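Long-range contacts in rhamnosidase B (Bacillus sp., PDB 2OKX), which hydrolyses terminal non-reducing alpha-L-rhamnose residues from rhamnosides as a glycoside hydrolase of family 78: residues 889-894 with 935-940; 899-904 with 915-920; 923-928 with 943-948. All blocks are in the same frame, centred on the assembly; numbering follows the deposited sequence.

Interaction 1 (889-894 with 935-940)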
# COMPACT_ATOMS: atom_id res chain seq x y z
N VAL A 889 8.20 -34.36 6.02
CA VAL A 889 7.36 -33.80 4.98
C VAL A 889 6.42 -34.86 4.45
O VAL A 889 6.80 -36.02 4.29
CB VAL A 889 8.23 -33.24 3.82
CG1 VAL A 889 9.15 -34.33 3.29
CG2 VAL A 889 7.34 -32.71 2.71
N ASP A 890 5.18 -34.47 4.22
CA ASP A 890 4.18 -35.37 3.70
C ASP A 890 4.01 -35.09 2.21
O ASP A 890 3.72 -33.96 1.82
CB ASP A 890 2.84 -35.15 4.41
CG ASP A 890 2.90 -35.48 5.88
OD1 ASP A 890 1.96 -35.10 6.61
OD2 ASP A 890 3.89 -36.12 6.31
N ILE A 891 4.22 -36.12 1.39
CA ILE A 891 4.05 -35.98 -0.06
C ILE A 891 2.80 -36.77 -0.44
O ILE A 891 2.78 -38.00 -0.37
CB ILE A 891 5.27 -36.55 -0.82
CG1 ILE A 891 6.56 -35.87 -0.35
CG2 ILE A 891 5.09 -36.34 -2.33
CD1 ILE A 891 6.59 -34.36 -0.53
N ALA A 892 1.75 -36.05 -0.82
CA ALA A 892 0.49 -36.68 -1.20
C ALA A 892 -0.13 -35.93 -2.38
O ALA A 892 -1.00 -35.08 -2.19
CB ALA A 892 -0.46 -36.68 -0.01
N PRO A 893 0.30 -36.25 -3.60
CA PRO A 893 -0.22 -35.60 -4.81
C PRO A 893 -1.72 -35.80 -5.02
O PRO A 893 -2.28 -36.81 -4.60
CB PRO A 893 0.60 -36.25 -5.93
CG PRO A 893 1.87 -36.68 -5.25
CD PRO A 893 1.34 -37.23 -3.94
N GLN A 894 -2.34 -34.81 -5.65
CA GLN A 894 -3.76 -34.85 -6.00
C GLN A 894 -3.79 -34.29 -7.43
O GLN A 894 -4.12 -33.13 -7.64
CB GLN A 894 -4.60 -33.97 -5.06
CG GLN A 894 -4.70 -34.50 -3.63
CD GLN A 894 -5.29 -35.91 -3.56
OE1 GLN A 894 -5.18 -36.58 -2.53
NE2 GLN A 894 -5.93 -36.35 -4.64
N ILE A 935 15.61 -35.25 6.49
CA ILE A 935 14.18 -34.99 6.53
C ILE A 935 13.41 -36.27 6.23
O ILE A 935 13.67 -36.92 5.22
CB ILE A 935 13.80 -33.88 5.53
CG1 ILE A 935 14.43 -32.56 5.98
CG2 ILE A 935 12.28 -33.76 5.43
CD1 ILE A 935 14.19 -31.40 5.04
N GLU A 936 12.50 -36.64 7.12
CA GLU A 936 11.69 -37.83 6.92
C GLU A 936 10.58 -37.52 5.92
O GLU A 936 9.89 -36.51 6.03
CB GLU A 936 11.09 -38.29 8.26
CG GLU A 936 9.98 -39.32 8.15
CD GLU A 936 9.54 -39.86 9.51
OE1 GLU A 936 8.39 -40.31 9.63
OE2 GLU A 936 10.36 -39.84 10.46
N VAL A 937 10.42 -38.39 4.93
CA VAL A 937 9.41 -38.21 3.89
C VAL A 937 8.34 -39.30 3.93
O VAL A 937 8.66 -40.48 3.86
CB VAL A 937 10.04 -38.23 2.49
CG1 VAL A 937 8.97 -38.00 1.42
CG2 VAL A 937 11.14 -37.17 2.40
N ASN A 938 7.08 -38.89 4.06
CA ASN A 938 5.97 -39.83 4.07
C ASN A 938 5.28 -39.71 2.71
O ASN A 938 4.81 -38.63 2.36
CB ASN A 938 4.99 -39.48 5.19
CG ASN A 938 5.67 -39.43 6.54
OD1 ASN A 938 6.27 -40.40 6.99
ND2 ASN A 938 5.57 -38.28 7.21
N VAL A 939 5.22 -40.79 1.95
CA VAL A 939 4.62 -40.76 0.62
C VAL A 939 3.29 -41.49 0.52
O VAL A 939 3.17 -42.64 0.93
CB VAL A 939 5.56 -41.38 -0.44
CG1 VAL A 939 4.96 -41.22 -1.84
CG2 VAL A 939 6.93 -40.74 -0.36
N THR A 940 2.29 -40.82 -0.06
CA THR A 940 0.97 -41.41 -0.24
C THR A 940 0.46 -41.13 -1.65
O THR A 940 0.16 -39.99 -1.99
CB THR A 940 -0.08 -40.83 0.74
OG1 THR A 940 0.38 -40.96 2.09
CG2 THR A 940 -1.41 -41.56 0.59
O HOH W 1 -2.14 -38.44 -2.48
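Val889 and Val937 sit side by side where the strands 889-891 and 936-939 run parallel, the second being an outermost strand of a small three-stranded mixed sheet in the C-terminal beta domain. Backbone hydrogen bonds follow the parallel pattern, in which one residue bonds to two that flank its neighbour across the strands: Asn938 donates its N-H to Val889 O (2.9 Å) and accepts that of Ile891 N on its own O (2.8 Å). Val889 N to Glu936 O and Thr940 N to Ile891 O extend the ladder at its ends, and water 1 bridges Pro893 O and Thr940 O just beyond the strands.

The apolar face carries Val889, Ile891 and Val937, and looks toward the neighbouring sheet, where Ile891 meets Ile929 and Val915. In one of its two modelled conformers, Val889 CG1 comes within 3.6 Å of Val937 CG2 and 3.8 Å of Ile935 CG2. The other branch of Val937, CG1, reaches Ile891 CG1 at 3.7 Å.

On the polar face Asp890 and Asn938 also run alongside one another, their carboxylate and amide planes 53° apart. Asn938 ND2 donates to Asp890 OD2 at 2.9 Å, nearly straight (169°), with the oxygen in the plane of the amide.

Interaction 2 (899-904 with 915-920)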
# COMPACT_ATOMS: atom_id res chain seq x y z
N THR A 899 -2.02 -34.20 -16.16
CA THR A 899 -1.26 -35.37 -16.60
C THR A 899 0.14 -35.38 -15.98
O THR A 899 0.78 -36.43 -15.88
CB THR A 899 -1.15 -35.45 -18.13
OG1 THR A 899 -0.61 -34.23 -18.65
CG2 THR A 899 -2.53 -35.68 -18.74
N TRP A 900 0.61 -34.21 -15.57
CA TRP A 900 1.92 -34.08 -14.93
C TRP A 900 2.03 -32.76 -14.19
O TRP A 900 1.25 -31.83 -14.43
CB TRP A 900 3.06 -34.19 -15.95
CG TRP A 900 3.09 -33.11 -17.02
CD1 TRP A 900 2.49 -33.16 -18.25
CD2 TRP A 900 3.71 -31.82 -16.93
NE1 TRP A 900 2.70 -31.98 -18.93
CE2 TRP A 900 3.45 -31.14 -18.14
CE3 TRP A 900 4.46 -31.17 -15.94
CZ2 TRP A 900 3.91 -29.84 -18.39
CZ3 TRP A 900 4.93 -29.87 -16.19
CH2 TRP A 900 4.65 -29.23 -17.40
N ALA A 901 2.98 -32.70 -13.27
CA ALA A 901 3.23 -31.49 -12.49
C ALA A 901 4.58 -31.63 -11.82
O ALA A 901 5.07 -32.75 -11.61
CB ALA A 901 2.15 -31.28 -11.44
N GLU A 902 5.20 -30.51 -11.51
CA GLU A 902 6.50 -30.53 -10.85
C GLU A 902 6.73 -29.19 -10.18
O GLU A 902 6.18 -28.17 -10.59
CB GLU A 902 7.60 -30.85 -11.86
CG GLU A 902 7.64 -29.93 -13.05
CD GLU A 902 8.31 -30.57 -14.25
OE1 GLU A 902 9.25 -29.96 -14.80
OE2 GLU A 902 7.90 -31.69 -14.63
N GLY A 903 7.54 -29.18 -9.13
CA GLY A 903 7.79 -27.94 -8.44
C GLY A 903 8.84 -28.12 -7.37
O GLY A 903 9.36 -29.22 -7.17
N VAL A 904 9.12 -27.03 -6.67
CA VAL A 904 10.12 -27.00 -5.63
C VAL A 904 9.62 -26.10 -4.51
O VAL A 904 9.11 -25.01 -4.76
CB VAL A 904 11.45 -26.42 -6.17
CG1 VAL A 904 12.51 -26.38 -5.07
CG2 VAL A 904 11.93 -27.26 -7.36
N VAL A 915 9.64 -32.03 -6.17
CA VAL A 915 8.73 -33.12 -6.51
C VAL A 915 8.27 -33.03 -7.96
O VAL A 915 7.97 -31.96 -8.46
CB VAL A 915 7.47 -33.11 -5.61
CG1 VAL A 915 6.44 -34.11 -6.12
CG2 VAL A 915 7.86 -33.42 -4.17
N SER A 916 8.22 -34.18 -8.63
CA SER A 916 7.73 -34.21 -10.00
C SER A 916 6.97 -35.51 -10.19
O SER A 916 7.35 -36.54 -9.63
CB SER A 916 8.89 -34.14 -11.00
OG SER A 916 9.64 -35.34 -11.00
N TRP A 917 5.88 -35.45 -10.95
CA TRP A 917 5.12 -36.65 -11.23
C TRP A 917 4.38 -36.53 -12.55
O TRP A 917 4.14 -35.43 -13.04
CB TRP A 917 4.12 -36.98 -10.09
CG TRP A 917 3.25 -35.86 -9.58
CD1 TRP A 917 3.37 -35.22 -8.37
CD2 TRP A 917 2.08 -35.31 -10.21
NE1 TRP A 917 2.34 -34.31 -8.21
CE2 TRP A 917 1.54 -34.34 -9.32
CE3 TRP A 917 1.44 -35.53 -11.44
CZ2 TRP A 917 0.40 -33.60 -9.63
CZ3 TRP A 917 0.30 -34.79 -11.74
CH2 TRP A 917 -0.21 -33.84 -10.84
N GLU A 918 4.05 -37.68 -13.13
CA GLU A 918 3.32 -37.71 -14.38
C GLU A 918 2.71 -39.09 -14.55
O GLU A 918 3.27 -40.08 -14.06
CB GLU A 918 4.25 -37.41 -15.55
CG GLU A 918 5.18 -38.53 -15.94
CD GLU A 918 6.10 -38.14 -17.08
OE1 GLU A 918 7.05 -37.35 -16.84
OE2 GLU A 918 5.88 -38.59 -18.22
N PHE A 919 1.57 -39.17 -15.21
CA PHE A 919 0.94 -40.46 -15.45
C PHE A 919 1.65 -41.10 -16.62
O PHE A 919 1.77 -40.50 -17.69
CB PHE A 919 -0.55 -40.31 -15.77
CG PHE A 919 -1.40 -40.06 -14.56
CD1 PHE A 919 -1.72 -38.77 -14.16
CD2 PHE A 919 -1.87 -41.14 -13.80
CE1 PHE A 919 -2.49 -38.55 -13.01
CE2 PHE A 919 -2.63 -40.92 -12.66
CZ PHE A 919 -2.94 -39.63 -12.26
N VAL A 920 2.15 -42.32 -16.43
CA VAL A 920 2.85 -43.03 -17.50
C VAL A 920 1.90 -43.96 -18.24
O VAL A 920 2.18 -44.41 -19.34
CB VAL A 920 4.04 -43.84 -16.94
CG1 VAL A 920 5.04 -42.90 -16.29
CG2 VAL A 920 3.55 -44.88 -15.94
O HOH W 2 6.51 -34.01 -14.18
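Ala901 and Trp917 are a hydrogen-bonded pair in the antiparallel hairpin of strands 900-906 and 912-921, and each serves the other as both donor and acceptor. Trp917 N reaches Ala901 O at 2.9 Å, while Ala901 N answers to Trp917 O. Gly903 and Val915 repeat this two-way exchange one hydrogen-bonded pair along, and Phe919 N closes the series on Thr899 O at 2.9 Å. A water also sits by Trp917 O: water 2 lies 3.0 Å from Trp917 O and 2.7 Å from Glu902 OE2, within hydrogen-bonding distance of each. The other carboxylate oxygen, Glu902 OE1, forms a salt bridge with Arg540 on the next strand.

On the face that carries Ala901 and Val915, the indole of Trp917 turns back across strand 900-904, its CG set between its own N and carbonyl carbon (chi1 48°). The methyl of Ala901 rests over one face of the six-membered ring, a CH-pi contact with CB 3.6 Å from the centroid. The pyrrole NE1 is taken by Leu877 O, and Pro895 also touches this side chain. A leucine in place of Trp917 would probably leave Leu877 O without this donor and open a gap beside the Ala901 methyl.

The buried indole thus keeps its one polar atom paired while its carbon surface packs against a methyl, and the Glu902 carboxylate, on the face opposite the indole, probably has its charge largely offset by Arg540.

Interaction 3 (923-928 with 943-948)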
# COMPACT_ATOMS: atom_id res chain seq x y z
N GLY A 923 -4.05 -44.86 -14.50
CA GLY A 923 -3.98 -45.15 -13.08
C GLY A 923 -2.59 -45.42 -12.54
O GLY A 923 -2.44 -45.93 -11.42
N LYS A 924 -1.56 -45.06 -13.30
CA LYS A 924 -0.19 -45.30 -12.86
C LYS A 924 0.70 -44.07 -12.97
O LYS A 924 0.87 -43.50 -14.05
CB LYS A 924 0.41 -46.45 -13.67
CG LYS A 924 1.80 -46.88 -13.22
CD LYS A 924 2.27 -48.09 -14.01
CE LYS A 924 3.67 -48.51 -13.60
NZ LYS A 924 4.10 -49.76 -14.29
N LEU A 925 1.26 -43.66 -11.84
CA LEU A 925 2.13 -42.49 -11.78
C LEU A 925 3.60 -42.83 -11.64
O LEU A 925 3.97 -43.91 -11.17
CB LEU A 925 1.78 -41.62 -10.57
CG LEU A 925 0.64 -40.60 -10.52
CD1 LEU A 925 0.56 -40.05 -9.10
CD2 LEU A 925 0.90 -39.48 -11.51
N LYS A 926 4.43 -41.88 -12.03
CA LYS A 926 5.87 -41.97 -11.88
C LYS A 926 6.07 -40.73 -10.99
O LYS A 926 5.59 -39.64 -11.33
CB LYS A 926 6.59 -41.77 -13.21
CG LYS A 926 8.07 -42.10 -13.14
CD LYS A 926 8.88 -41.23 -14.09
CE LYS A 926 8.37 -41.29 -15.52
NZ LYS A 926 9.16 -40.40 -16.41
N LEU A 927 6.75 -40.89 -9.86
CA LEU A 927 6.96 -39.78 -8.93
C LEU A 927 8.39 -39.72 -8.43
O LEU A 927 8.96 -40.74 -8.04
CB LEU A 927 6.00 -39.94 -7.74
CG LEU A 927 6.22 -39.09 -6.48
CD1 LEU A 927 5.90 -37.64 -6.79
CD2 LEU A 927 5.32 -39.59 -5.35
N ARG A 928 8.97 -38.52 -8.44
CA ARG A 928 10.33 -38.31 -7.96
C ARG A 928 10.29 -37.27 -6.84
O ARG A 928 9.60 -36.24 -6.95
CB ARG A 928 11.22 -37.80 -9.11
CG ARG A 928 12.68 -37.55 -8.73
CD ARG A 928 13.40 -36.77 -9.83
NE ARG A 928 14.82 -36.54 -9.53
CZ ARG A 928 15.77 -37.46 -9.68
NH1 ARG A 928 15.47 -38.68 -10.11
NH2 ARG A 928 17.03 -37.15 -9.39
N GLU A 943 -5.80 -41.78 -4.24
CA GLU A 943 -6.76 -42.88 -4.27
C GLU A 943 -6.76 -43.72 -5.54
O GLU A 943 -6.92 -43.20 -6.64
CB GLU A 943 -8.18 -42.34 -4.01
CG GLU A 943 -9.28 -43.40 -4.07
CD GLU A 943 -10.63 -42.87 -3.60
OE1 GLU A 943 -10.90 -41.67 -3.82
OE2 GLU A 943 -11.42 -43.65 -3.03
N GLY A 944 -6.57 -45.03 -5.35
CA GLY A 944 -6.57 -45.97 -6.45
C GLY A 944 -5.45 -45.88 -7.47
O GLY A 944 -5.48 -46.56 -8.49
N ILE A 945 -4.44 -45.06 -7.19
CA ILE A 945 -3.33 -44.90 -8.12
C ILE A 945 -2.10 -45.69 -7.67
O ILE A 945 -1.75 -45.69 -6.49
CB ILE A 945 -2.95 -43.39 -8.25
CG1 ILE A 945 -4.17 -42.59 -8.73
CG2 ILE A 945 -1.80 -43.21 -9.21
CD1 ILE A 945 -4.67 -43.01 -10.09
N GLU A 946 -1.47 -46.37 -8.61
CA GLU A 946 -0.27 -47.15 -8.31
C GLU A 946 0.88 -46.42 -8.99
O GLU A 946 0.65 -45.41 -9.65
CB GLU A 946 -0.41 -48.58 -8.85
CG GLU A 946 -0.43 -48.71 -10.36
CD GLU A 946 -1.03 -50.03 -10.82
OE1 GLU A 946 -0.96 -51.01 -10.06
OE2 GLU A 946 -1.57 -50.08 -11.95
N GLY A 947 2.10 -46.90 -8.84
CA GLY A 947 3.20 -46.21 -9.49
C GLY A 947 4.59 -46.49 -8.98
O GLY A 947 4.80 -47.33 -8.10
N GLU A 948 5.55 -45.76 -9.54
CA GLU A 948 6.95 -45.89 -9.20
C GLU A 948 7.44 -44.61 -8.53
O GLU A 948 7.38 -43.53 -9.12
CB GLU A 948 7.76 -46.15 -10.47
CG GLU A 948 9.21 -46.44 -10.22
CD GLU A 948 9.46 -47.83 -9.66
OE1 GLU A 948 10.59 -48.09 -9.22
OE2 GLU A 948 8.52 -48.66 -9.68
O HOH W 3 -3.86 -48.01 -10.18
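Gly923 O accepts Glu946 N at 3.0 Å and so begins a parallel ladder between strands 924-928 and 946-948, the edge pairing of a five-stranded mixed beta sheet. The short strand axes approach to 4.4 Å and diverge by 30°. Leu925 is held from both of its backbone polar atoms: its N donates to Glu946 O (2.9 Å) and its O accepts Glu948 N, whose hydrogen bond is more bent at 153°. Leu927 N then meets Glu948 O. Opposite Leu925 stands Gly947, with its CA 3.0 Å from Leu925 O; a CB there would collide with that oxygen, and the backbone conformation of Gly947 would also press a side chain against the preceding carbonyl oxygen.

The side chains divide by face. Leu925 points to the buried side and crosses Ile945, whose CG2 lies 3.8 Å from Leu925 CG; Phe919 and Pro942 also touch this leucine. Ile945 CD1 packs on Gly923 CA. On the solvent side Lys924 touches the other strand only with the start of its chain, CG lying 4.0 Å from Gly947 CA, and its extended end leads away, the ammonium well separated from the carboxylates of Glu946 and Glu948. Where the strands start, water 3 lies 2.8 Å from both Gly923 O and Gly944 O, between the two carbonyls.

The three contacts build one C-terminal beta domain from two sheets. Interactions 2 and 3 belong to the same sheet, their centres 11 Å apart, and are stitched by the adjoining strands 912-921 and 924-932, where Ser916 O and Arg928 N lie 2.8 Å apart, a probable hydrogen bond. Interaction 1 lies in the other sheet and packs on both: Pro893 CB is 3.5 Å from Trp917 NE1, and Val939 CG1 is 3.9 Å from Leu927 CD2. In sequence, after strand 924-932 the chain leaves the larger sheet, adds strand 936-939 to the three-stranded one, and returns with strand 946-954. A calcium ion lies about 12 Å from the Val937 side chain, too far for that residue to bind it.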